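Local coordinates for salicylic acid-binding protein 2 (Nicotiana tabacum, PDB 1Y7I) that hydrolyses methyl salicylate to salicylic acid and methanol, releasing the active hormone that switches on systemic acquired resistance in plants, at residues 87-92 with 189-194; 109-114 with 195-200; 158-163 with 236-241. All blocks are in the same frame, centred on the assembly; numbering follows the deposited sequence.

Contact 1. Residues 87-92 with 189-194; sequences LGLAME and AKYFTD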
loop_
_atom_site.group_PDB
_atom_site.type_symbol
_atom_site.label_atom_id
_atom_site.label_comp_id
_atom_site.label_asym_id
_atom_site.label_seq_id
_atom_site.Cartn_x
_atom_site.Cartn_y
_atom_site.Cartn_z
ATOM N N LEU B 87 -8.754 16.899 9.394
ATOM C CA LEU B 87 -9.208 18.072 8.655
ATOM C C LEU B 87 -9.487 19.246 9.594
ATOM O O LEU B 87 -9.111 20.383 9.306
ATOM C CB LEU B 87 -10.464 17.731 7.846
ATOM C CG LEU B 87 -10.252 17.516 6.341
ATOM C CD1 LEU B 87 -9.270 16.395 6.067
ATOM C CD2 LEU B 87 -11.594 17.233 5.700
ATOM N N GLY B 88 -10.141 18.967 10.718
ATOM C CA GLY B 88 -10.447 20.017 11.673
ATOM C C GLY B 88 -9.216 20.829 12.022
ATOM O O GLY B 88 -9.231 22.059 11.984
ATOM N N LEU B 89 -8.138 20.130 12.351
ATOM C CA LEU B 89 -6.887 20.781 12.708
ATOM C C LEU B 89 -6.388 21.707 11.598
ATOM O O LEU B 89 -5.947 22.823 11.863
ATOM C CB LEU B 89 -5.831 19.722 13.018
ATOM C CG LEU B 89 -5.233 19.727 14.418
ATOM C CD1 LEU B 89 -6.324 19.802 15.482
ATOM C CD2 LEU B 89 -4.405 18.471 14.586
ATOM N N ALA B 90 -6.454 21.248 10.353
ATOM C CA ALA B 90 -6.001 22.061 9.230
ATOM C C ALA B 90 -6.911 23.265 9.006
ATOM O O ALA B 90 -6.450 24.338 8.615
ATOM C CB ALA B 90 -5.933 21.219 7.959
HETATM N N MSE B 91 -8.203 23.080 9.247
HETATM C CA MSE B 91 -9.176 24.151 9.062
HETATM C C MSE B 91 -9.024 25.249 10.111
HETATM O O MSE B 91 -9.229 26.425 9.823
HETATM C CB MSE B 91 -10.594 23.588 9.121
HETATM C CG MSE B 91 -10.946 22.662 7.969
HETATM SE SE MSE B 91 -12.302 21.397 8.466
HETATM C CE MSE B 91 -13.822 22.601 8.614
ATOM N N GLU B 92 -8.689 24.857 11.335
ATOM C CA GLU B 92 -8.517 25.823 12.406
ATOM C C GLU B 92 -7.295 26.694 12.135
ATOM O O GLU B 92 -7.351 27.913 12.292
ATOM C CB GLU B 92 -8.356 25.109 13.754
ATOM C CG GLU B 92 -8.232 26.042 14.956
ATOM C CD GLU B 92 -9.511 26.828 15.231
ATOM O OE1 GLU B 92 -9.482 27.715 16.108
ATOM O OE2 GLU B 92 -10.543 26.557 14.575
ATOM N N ALA B 189 -9.489 19.259 25.463
ATOM C CA ALA B 189 -9.048 20.401 24.666
ATOM C C ALA B 189 -10.133 20.850 23.688
ATOM O O ALA B 189 -11.091 20.122 23.426
ATOM C CB ALA B 189 -7.783 20.046 23.900
ATOM N N LYS B 190 -9.983 22.057 23.162
ATOM C CA LYS B 190 -10.931 22.582 22.193
ATOM C C LYS B 190 -10.116 23.209 21.075
ATOM O O LYS B 190 -9.866 24.415 21.064
ATOM C CB LYS B 190 -11.849 23.628 22.835
ATOM C CG LYS B 190 -12.943 24.132 21.899
ATOM C CD LYS B 190 -13.997 24.935 22.646
ATOM C CE LYS B 190 -15.115 25.394 21.709
ATOM N NZ LYS B 190 -14.632 26.299 20.624
ATOM N N TYR B 191 -9.700 22.377 20.133
ATOM C CA TYR B 191 -8.886 22.843 19.024
ATOM C C TYR B 191 -9.690 23.528 17.920
ATOM O O TYR B 191 -9.118 24.101 16.999
ATOM C CB TYR B 191 -8.103 21.671 18.419
ATOM C CG TYR B 191 -7.121 20.992 19.358
ATOM C CD1 TYR B 191 -6.088 21.706 19.971
ATOM C CD2 TYR B 191 -7.198 19.623 19.591
ATOM C CE1 TYR B 191 -5.151 21.064 20.790
ATOM C CE2 TYR B 191 -6.276 18.977 20.401
ATOM C CZ TYR B 191 -5.254 19.699 20.996
ATOM O OH TYR B 191 -4.341 19.029 21.784
ATOM N N PHE B 192 -11.010 23.497 18.014
ATOM C CA PHE B 192 -11.818 24.101 16.964
ATOM C C PHE B 192 -12.696 25.266 17.413
ATOM O O PHE B 192 -13.575 25.108 18.263
ATOM C CB PHE B 192 -12.670 23.011 16.319
ATOM C CG PHE B 192 -11.930 21.720 16.123
ATOM C CD1 PHE B 192 -10.731 21.696 15.423
ATOM C CD2 PHE B 192 -12.409 20.537 16.671
ATOM C CE1 PHE B 192 -10.017 20.511 15.276
ATOM C CE2 PHE B 192 -11.701 19.350 16.528
ATOM C CZ PHE B 192 -10.504 19.337 15.831
ATOM N N THR B 193 -12.462 26.435 16.824
ATOM C CA THR B 193 -13.239 27.623 17.165
ATOM C C THR B 193 -14.150 28.042 16.015
ATOM O O THR B 193 -13.828 27.827 14.847
ATOM C CB THR B 193 -12.317 28.810 17.531
ATOM O OG1 THR B 193 -11.594 29.239 16.371
ATOM C CG2 THR B 193 -11.316 28.393 18.615
ATOM N N ASP B 194 -15.293 28.638 16.348
ATOM C CA ASP B 194 -16.237 29.081 15.329
ATOM C C ASP B 194 -15.659 30.103 14.359
ATOM O O ASP B 194 -16.005 30.106 13.180
ATOM C CB ASP B 194 -17.502 29.662 15.969
ATOM C CG ASP B 194 -18.620 28.643 16.078
ATOM O OD1 ASP B 194 -18.592 27.812 17.012
ATOM O OD2 ASP B 194 -19.524 28.664 15.216
#
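Glu92 and Thr193 form the polar half of a helix-to-loop contact, in which the C-terminal part of helix 83-93 is gripped by the irregular chain that runs from helix 183-187 to strand 202-207. The carboxylate of Glu92 reaches out from the helix and spans Thr193. Its OE1 accepts the hydroxyl OG1 of Thr193 at 2.6 Å, on the syn lone pair, while OE2 takes the backbone N of Thr193 at 3.0 Å, an almost straight bond (171°) that arrives from above the carboxylate plane. With CG anti to its own backbone N (chi1 -177°) and a bend at the next torsion, the Glu92 chain passes over the backbone of Tyr191, where Glu92 CG lies 3.0 Å from Tyr191 O. A further bond from the backbone N of Phe197 to OE2 means that three donors hold the carboxylate, which should restrict its rotation.

One turn back along the helix, the contact becomes apolar. Phe192 brings CE1 to 3.4 Å from the backbone carbon of Gly88, so ring and helix backbone meet directly where the helix has no side chain. Leu89 closes the next flank: its CD1 sits 3.8 Å from Phe192 CE1 and 3.9 Å from Tyr191 CB, lying alongside the tyrosine and slanting across the phenylalanine. The tyrosine hydroxyl is tied to Asp185, back in helix 183-187, and Leu89 also packs on helix 55-68. On the loop itself, Lys190 NZ donates to Phe192 O at 2.8 Å, bracing the carbonyl next to Thr193.

Helix 83-93 is the one that follows the nucleophile elbow carrying Ser81, and the contact fastens its far end, away from the active site, to a connecting loop of the alpha/beta-hydrolase fold.

Contact 2. Residues 109-114 with 195-200; sequences PDSVHN and ERFGSV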
loop_
_atom_site.group_PDB
_atom_site.type_symbol
_atom_site.label_atom_id
_atom_site.label_comp_id
_atom_site.label_asym_id
_atom_site.label_seq_id
_atom_site.Cartn_x
_atom_site.Cartn_y
_atom_site.Cartn_z
ATOM N N PRO B 109 -15.895 17.031 13.612
ATOM C CA PRO B 109 -15.844 17.784 14.869
ATOM C C PRO B 109 -16.719 19.019 14.802
ATOM O O PRO B 109 -17.306 19.321 13.761
ATOM C CB PRO B 109 -14.372 18.188 14.988
ATOM C CG PRO B 109 -13.651 17.287 14.040
ATOM C CD PRO B 109 -14.605 17.099 12.907
ATOM N N ASP B 110 -16.800 19.731 15.923
ATOM C CA ASP B 110 -17.549 20.978 15.988
ATOM C C ASP B 110 -16.790 21.982 16.845
ATOM O O ASP B 110 -15.865 21.616 17.578
ATOM C CB ASP B 110 -18.976 20.775 16.537
ATOM C CG ASP B 110 -19.014 20.408 18.015
ATOM O OD1 ASP B 110 -18.193 20.910 18.797
ATOM O OD2 ASP B 110 -19.904 19.622 18.398
ATOM N N SER B 111 -17.170 23.251 16.731
ATOM C CA SER B 111 -16.532 24.319 17.483
ATOM C C SER B 111 -17.427 24.772 18.633
ATOM O O SER B 111 -17.624 25.965 18.847
ATOM C CB SER B 111 -16.215 25.499 16.555
ATOM O OG SER B 111 -17.346 25.884 15.793
ATOM N N VAL B 112 -17.955 23.805 19.376
ATOM C CA VAL B 112 -18.829 24.086 20.507
ATOM C C VAL B 112 -18.400 23.290 21.732
ATOM O O VAL B 112 -18.140 23.862 22.792
ATOM C CB VAL B 112 -20.288 23.734 20.176
ATOM C CG1 VAL B 112 -21.197 24.122 21.333
ATOM C CG2 VAL B 112 -20.710 24.444 18.900
ATOM N N HIS B 113 -18.327 21.970 21.577
ATOM C CA HIS B 113 -17.931 21.073 22.662
ATOM C C HIS B 113 -16.451 20.745 22.546
ATOM O O HIS B 113 -15.753 21.280 21.684
ATOM C CB HIS B 113 -18.719 19.759 22.593
ATOM C CG HIS B 113 -20.196 19.938 22.434
ATOM N ND1 HIS B 113 -20.767 20.402 21.268
ATOM C CD2 HIS B 113 -21.219 19.707 23.289
ATOM C CE1 HIS B 113 -22.079 20.448 21.412
ATOM N NE2 HIS B 113 -22.380 20.031 22.631
ATOM N N ASN B 114 -15.975 19.864 23.426
ATOM C CA ASN B 114 -14.581 19.432 23.389
ATOM C C ASN B 114 -14.364 18.748 22.050
ATOM O O ASN B 114 -15.287 18.154 21.485
ATOM C CB ASN B 114 -14.277 18.448 24.526
ATOM C CG ASN B 114 -14.028 19.148 25.858
ATOM O OD1 ASN B 114 -14.728 18.900 26.841
ATOM N ND2 ASN B 114 -13.025 20.025 25.896
ATOM N N GLU B 195 -14.783 30.971 14.849
ATOM C CA GLU B 195 -14.188 31.991 13.997
ATOM C C GLU B 195 -13.253 31.436 12.922
ATOM O O GLU B 195 -13.204 31.959 11.808
ATOM C CB GLU B 195 -13.446 33.030 14.849
ATOM C CG GLU B 195 -13.063 32.560 16.254
ATOM C CD GLU B 195 -14.190 32.727 17.262
ATOM O OE1 GLU B 195 -14.654 33.877 17.448
ATOM O OE2 GLU B 195 -14.607 31.715 17.872
ATOM N N ARG B 196 -12.510 30.381 13.240
ATOM C CA ARG B 196 -11.588 29.798 12.266
ATOM C C ARG B 196 -12.137 28.494 11.673
ATOM O O ARG B 196 -12.546 28.459 10.514
ATOM C CB ARG B 196 -10.213 29.573 12.914
ATOM C CG ARG B 196 -9.578 30.851 13.467
ATOM C CD ARG B 196 -8.166 30.615 14.003
ATOM N NE ARG B 196 -7.187 30.457 12.932
ATOM C CZ ARG B 196 -6.801 31.435 12.119
ATOM N NH1 ARG B 196 -7.312 32.651 12.256
ATOM N NH2 ARG B 196 -5.908 31.197 11.161
ATOM N N PHE B 197 -12.150 27.431 12.467
ATOM C CA PHE B 197 -12.670 26.145 12.011
ATOM C C PHE B 197 -14.052 26.299 11.379
ATOM O O PHE B 197 -14.292 25.856 10.255
ATOM C CB PHE B 197 -12.777 25.184 13.191
ATOM C CG PHE B 197 -13.560 23.939 12.892
ATOM C CD1 PHE B 197 -12.985 22.893 12.187
ATOM C CD2 PHE B 197 -14.877 23.814 13.314
ATOM C CE1 PHE B 197 -13.710 21.738 11.908
ATOM C CE2 PHE B 197 -15.609 22.661 13.037
ATOM C CZ PHE B 197 -15.022 21.626 12.334
ATOM N N GLY B 198 -14.953 26.941 12.119
ATOM C CA GLY B 198 -16.317 27.128 11.660
ATOM C C GLY B 198 -16.527 28.072 10.495
ATOM O O GLY B 198 -17.662 28.270 10.065
ATOM N N SER B 199 -15.456 28.658 9.974
ATOM C CA SER B 199 -15.585 29.580 8.847
ATOM C C SER B 199 -15.420 28.842 7.520
ATOM O O SER B 199 -15.778 29.359 6.462
ATOM C CB SER B 199 -14.537 30.690 8.945
ATOM O OG SER B 199 -13.232 30.166 8.785
ATOM N N VAL B 200 -14.865 27.638 7.581
ATOM C CA VAL B 200 -14.669 26.847 6.378
ATOM C C VAL B 200 -15.939 26.088 6.020
ATOM O O VAL B 200 -16.555 25.444 6.872
ATOM C CB VAL B 200 -13.505 25.847 6.542
ATOM C CG1 VAL B 200 -13.312 25.051 5.252
ATOM C CG2 VAL B 200 -12.229 26.607 6.888
#
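Phe197 lays the CD2-CE2-CZ side of its ring along residues 109-111, three consecutive residues of the 109-114 loop. Pro109 comes first: its carbonyl O is 3.5 Å from Phe197 CZ, with the pyrrolidine CB farther off at 4.4 Å. Asp110 follows through its backbone, placing CA 3.9 Å from Phe197 CE2, and Ser111 comes last, its CB 3.9 Å from Phe197 CD2. All three approach the ring obliquely. Having CG anti to the backbone N (chi1 168°) carries the phenyl group out of the short 3-10 turn 197-199 toward the loop, where it also meets Phe192 and Met91.

The side chain of Asp110 turns the other way and shapes the loop from its far side. OD1 accepts the backbone N of Val112 at 3.0 Å, an Asx turn, and also the backbone N of His113, both from the same face of the carboxylate. Ser111 OG finds its hydrogen-bond partner in Asp194, just ahead of Glu195. Within the 3-10 turn, Ser199 OG and Ser199 N both donate to Arg196 O.

No hydrogen bond crosses between the two segments: the direct contact is van der Waals, one aromatic ring against backbone and small side chains, with the Ser111-Asp194 bond just beside it. The polar groups bond within each loop or to neighbours such as Asp194, which leaves the Phe197 ring to make the direct contact by shape alone.

Contact 3. Residues 158-163 with 236-241; sequences HKLYQL and ADHMAM. With SAL (2-hydroxybenzoic acid), chain E.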
loop_
_atom_site.group_PDB
_atom_site.type_symbol
_atom_site.label_atom_id
_atom_site.label_comp_id
_atom_site.label_asym_id
_atom_site.label_seq_id
_atom_site.Cartn_x
_atom_site.Cartn_y
_atom_site.Cartn_z
ATOM N N HIS B 158 -16.424 -7.435 7.450
ATOM C CA HIS B 158 -17.852 -7.345 7.740
ATOM C C HIS B 158 -18.386 -5.982 8.191
ATOM O O HIS B 158 -19.598 -5.793 8.265
ATOM C CB HIS B 158 -18.228 -8.411 8.778
ATOM C CG HIS B 158 -17.985 -9.814 8.313
ATOM N ND1 HIS B 158 -18.594 -10.343 7.195
ATOM C CD2 HIS B 158 -17.189 -10.793 8.806
ATOM C CE1 HIS B 158 -18.184 -11.586 7.018
ATOM N NE2 HIS B 158 -17.330 -11.883 7.981
ATOM N N LYS B 159 -17.503 -5.034 8.487
ATOM C CA LYS B 159 -17.956 -3.721 8.937
ATOM C C LYS B 159 -17.475 -2.556 8.082
ATOM O O LYS B 159 -18.050 -1.471 8.130
ATOM C CB LYS B 159 -17.519 -3.486 10.388
ATOM C CG LYS B 159 -18.044 -4.520 11.378
ATOM C CD LYS B 159 -19.560 -4.583 11.374
ATOM C CE LYS B 159 -20.065 -5.606 12.379
ATOM N NZ LYS B 159 -21.552 -5.788 12.300
ATOM N N LEU B 160 -16.418 -2.774 7.308
ATOM C CA LEU B 160 -15.880 -1.705 6.480
ATOM C C LEU B 160 -15.854 -1.995 4.977
ATOM O O LEU B 160 -16.061 -1.090 4.176
ATOM C CB LEU B 160 -14.466 -1.358 6.950
ATOM C CG LEU B 160 -14.311 -1.012 8.434
ATOM C CD1 LEU B 160 -12.868 -0.615 8.696
ATOM C CD2 LEU B 160 -15.249 0.114 8.825
ATOM N N TYR B 161 -15.609 -3.253 4.608
ATOM C CA TYR B 161 -15.519 -3.666 3.206
ATOM C C TYR B 161 -16.624 -4.626 2.751
ATOM O O TYR B 161 -16.492 -5.280 1.715
ATOM C CB TYR B 161 -14.171 -4.349 2.952
ATOM C CG TYR B 161 -12.951 -3.440 2.962
ATOM C CD1 TYR B 161 -12.602 -2.699 4.099
ATOM C CD2 TYR B 161 -12.133 -3.341 1.834
ATOM C CE1 TYR B 161 -11.460 -1.882 4.104
ATOM C CE2 TYR B 161 -10.995 -2.532 1.832
ATOM C CZ TYR B 161 -10.667 -1.806 2.964
ATOM O OH TYR B 161 -9.563 -0.990 2.942
ATOM N N GLN B 162 -17.706 -4.708 3.517
ATOM C CA GLN B 162 -18.812 -5.615 3.210
ATOM C C GLN B 162 -19.295 -5.565 1.764
ATOM O O GLN B 162 -19.763 -6.565 1.233
ATOM C CB GLN B 162 -19.990 -5.333 4.152
ATOM C CG GLN B 162 -19.773 -4.094 5.024
ATOM C CD GLN B 162 -20.632 -2.931 4.640
ATOM O OE1 GLN B 162 -20.349 -1.803 5.006
ATOM N NE2 GLN B 162 -21.697 -3.193 3.914
ATOM N N LEU B 163 -19.202 -4.408 1.120
ATOM C CA LEU B 163 -19.665 -4.317 -0.260
ATOM C C LEU B 163 -18.519 -4.185 -1.253
ATOM O O LEU B 163 -18.738 -3.914 -2.439
ATOM C CB LEU B 163 -20.642 -3.150 -0.422
ATOM C CG LEU B 163 -21.988 -3.252 0.307
ATOM C CD1 LEU B 163 -22.784 -1.980 0.041
ATOM C CD2 LEU B 163 -22.782 -4.476 -0.187
ATOM N N ALA B 236 -23.136 2.537 -1.092
ATOM C CA ALA B 236 -21.711 2.477 -0.795
ATOM C C ALA B 236 -21.471 2.110 0.657
ATOM O O ALA B 236 -22.177 2.589 1.545
ATOM C CB ALA B 236 -21.056 3.822 -1.097
ATOM N N ASP B 237 -20.484 1.254 0.903
ATOM C CA ASP B 237 -20.160 0.895 2.275
ATOM C C ASP B 237 -19.181 1.946 2.792
ATOM O O ASP B 237 -19.031 3.010 2.184
ATOM C CB ASP B 237 -19.553 -0.519 2.376
ATOM C CG ASP B 237 -18.281 -0.693 1.556
ATOM O OD1 ASP B 237 -17.594 0.311 1.246
ATOM O OD2 ASP B 237 -17.953 -1.864 1.237
ATOM N N HIS B 238 -18.512 1.645 3.898
ATOM C CA HIS B 238 -17.558 2.576 4.503
ATOM C C HIS B 238 -16.454 3.023 3.541
ATOM O O HIS B 238 -16.049 4.180 3.567
ATOM C CB HIS B 238 -16.914 1.945 5.742
ATOM C CG HIS B 238 -16.133 2.913 6.574
ATOM N ND1 HIS B 238 -16.708 4.023 7.157
ATOM C CD2 HIS B 238 -14.826 2.936 6.927
ATOM C CE1 HIS B 238 -15.788 4.687 7.836
ATOM N NE2 HIS B 238 -14.637 4.047 7.712
HETATM N N MSE B 239 -15.979 2.110 2.698
HETATM C CA MSE B 239 -14.910 2.425 1.738
HETATM C C MSE B 239 -15.486 2.884 0.396
HETATM O O MSE B 239 -15.369 2.176 -0.600
HETATM C CB MSE B 239 -14.031 1.198 1.477
HETATM C CG MSE B 239 -13.544 0.478 2.704
HETATM SE SE MSE B 239 -12.665 1.663 3.915
HETATM C CE MSE B 239 -11.030 1.949 2.922
ATOM N N ALA B 240 -16.098 4.066 0.368
ATOM C CA ALA B 240 -16.694 4.570 -0.863
ATOM C C ALA B 240 -15.694 4.762 -1.998
ATOM O O ALA B 240 -16.055 4.624 -3.167
ATOM C CB ALA B 240 -17.443 5.876 -0.594
HETATM N N MSE B 241 -14.442 5.079 -1.680
HETATM C CA MSE B 241 -13.470 5.260 -2.750
HETATM C C MSE B 241 -13.022 3.930 -3.349
HETATM O O MSE B 241 -12.281 3.903 -4.340
HETATM C CB MSE B 241 -12.260 6.095 -2.293
HETATM C CG MSE B 241 -11.288 5.429 -1.353
HETATM SE SE MSE B 241 -12.099 5.031 0.336
HETATM C CE MSE B 241 -12.247 6.829 1.055
HETATM C "C1'" SAL E . -12.134 4.735 10.415
HETATM O "O1'" SAL E . -12.286 4.237 9.211
HETATM O "O2'" SAL E . -11.292 5.612 10.624
HETATM C C1 SAL E . -13.006 4.194 11.475
HETATM C C2 SAL E . -12.896 4.688 12.821
HETATM C C3 SAL E . -13.734 4.170 13.827
HETATM C C4 SAL E . -14.684 3.178 13.519
HETATM C C5 SAL E . -14.808 2.683 12.204
HETATM C C6 SAL E . -13.985 3.186 11.200
HETATM O O2 SAL E . -11.997 5.644 13.192
#
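Leu163 and Asp237 make the hydrogen bond that joins the end of the helix 153-160 region to the loop carrying the catalytic histidine. Leu163 N donates to Asp237 OD2 at 2.8 Å, meeting the anti lone pair of that oxygen with an N-H...O angle of 143°. The other oxygen, OD1, turns back to its own loop and takes a weak bond from Met239 N. The carboxylate thus links two backbones, and Leu160 O lies 3.5 Å from its CG.

This loop follows the last strand of the central sheet, the usual place for the histidine of an alpha/beta hydrolase. His238 belongs to the charge relay with Asp210 and Ser81: its ND1 is bonded to Asp210 OD2, and its NE2 donates to O1' of the bound salicylate at 2.8 Å, the oxygen lying at the ring edge and in plane. Salicylate is held as well by the backbone N of Ala13.

Leu160 and Tyr161 supply the apolar contacts. Leu160 runs beside the histidine in the same direction, bringing CD2 to 3.4 Å from His238 CD2. Tyr161 meets Met239, modelled as selenomethionine, in a CH-pi contact over one face of its ring, with Met239 CG 3.6 Å from the ring centroid and 16° off the normal. Bends at chi2 and chi3 keep SE and CE on the same face of the ring, running toward the hydroxyl: SE sits obliquely at 4.5 Å from the centroid in a Met-aromatic contact, and CE arrives 3.3 Å from Tyr161 OH, a hydroxyl that is hydrogen-bonded to His15.

How the contacts relate
From the N terminus the chain first supplies helix 83-93, then the 109-114 loop after strand 98-104, then the end of helix 153-160. The return partners follow in the same order: 189-194 closes contact 1, 195-200 closes contact 2 and 236-241 closes contact 3, so each pair of contacts crosses and none nests. Contacts 1 and 2 are neighbours, with centres 6 Å apart, their second segments being consecutive in the chain; a probable hydrogen bond from Arg196 NE to Glu92 O runs between them. Together they pin the approach to strand 202-207. Contact 3 lies about 28 Å from both centres, across the chain's centre, and ties the chain at and just past helix 153-160 to the loop after strand 229-233.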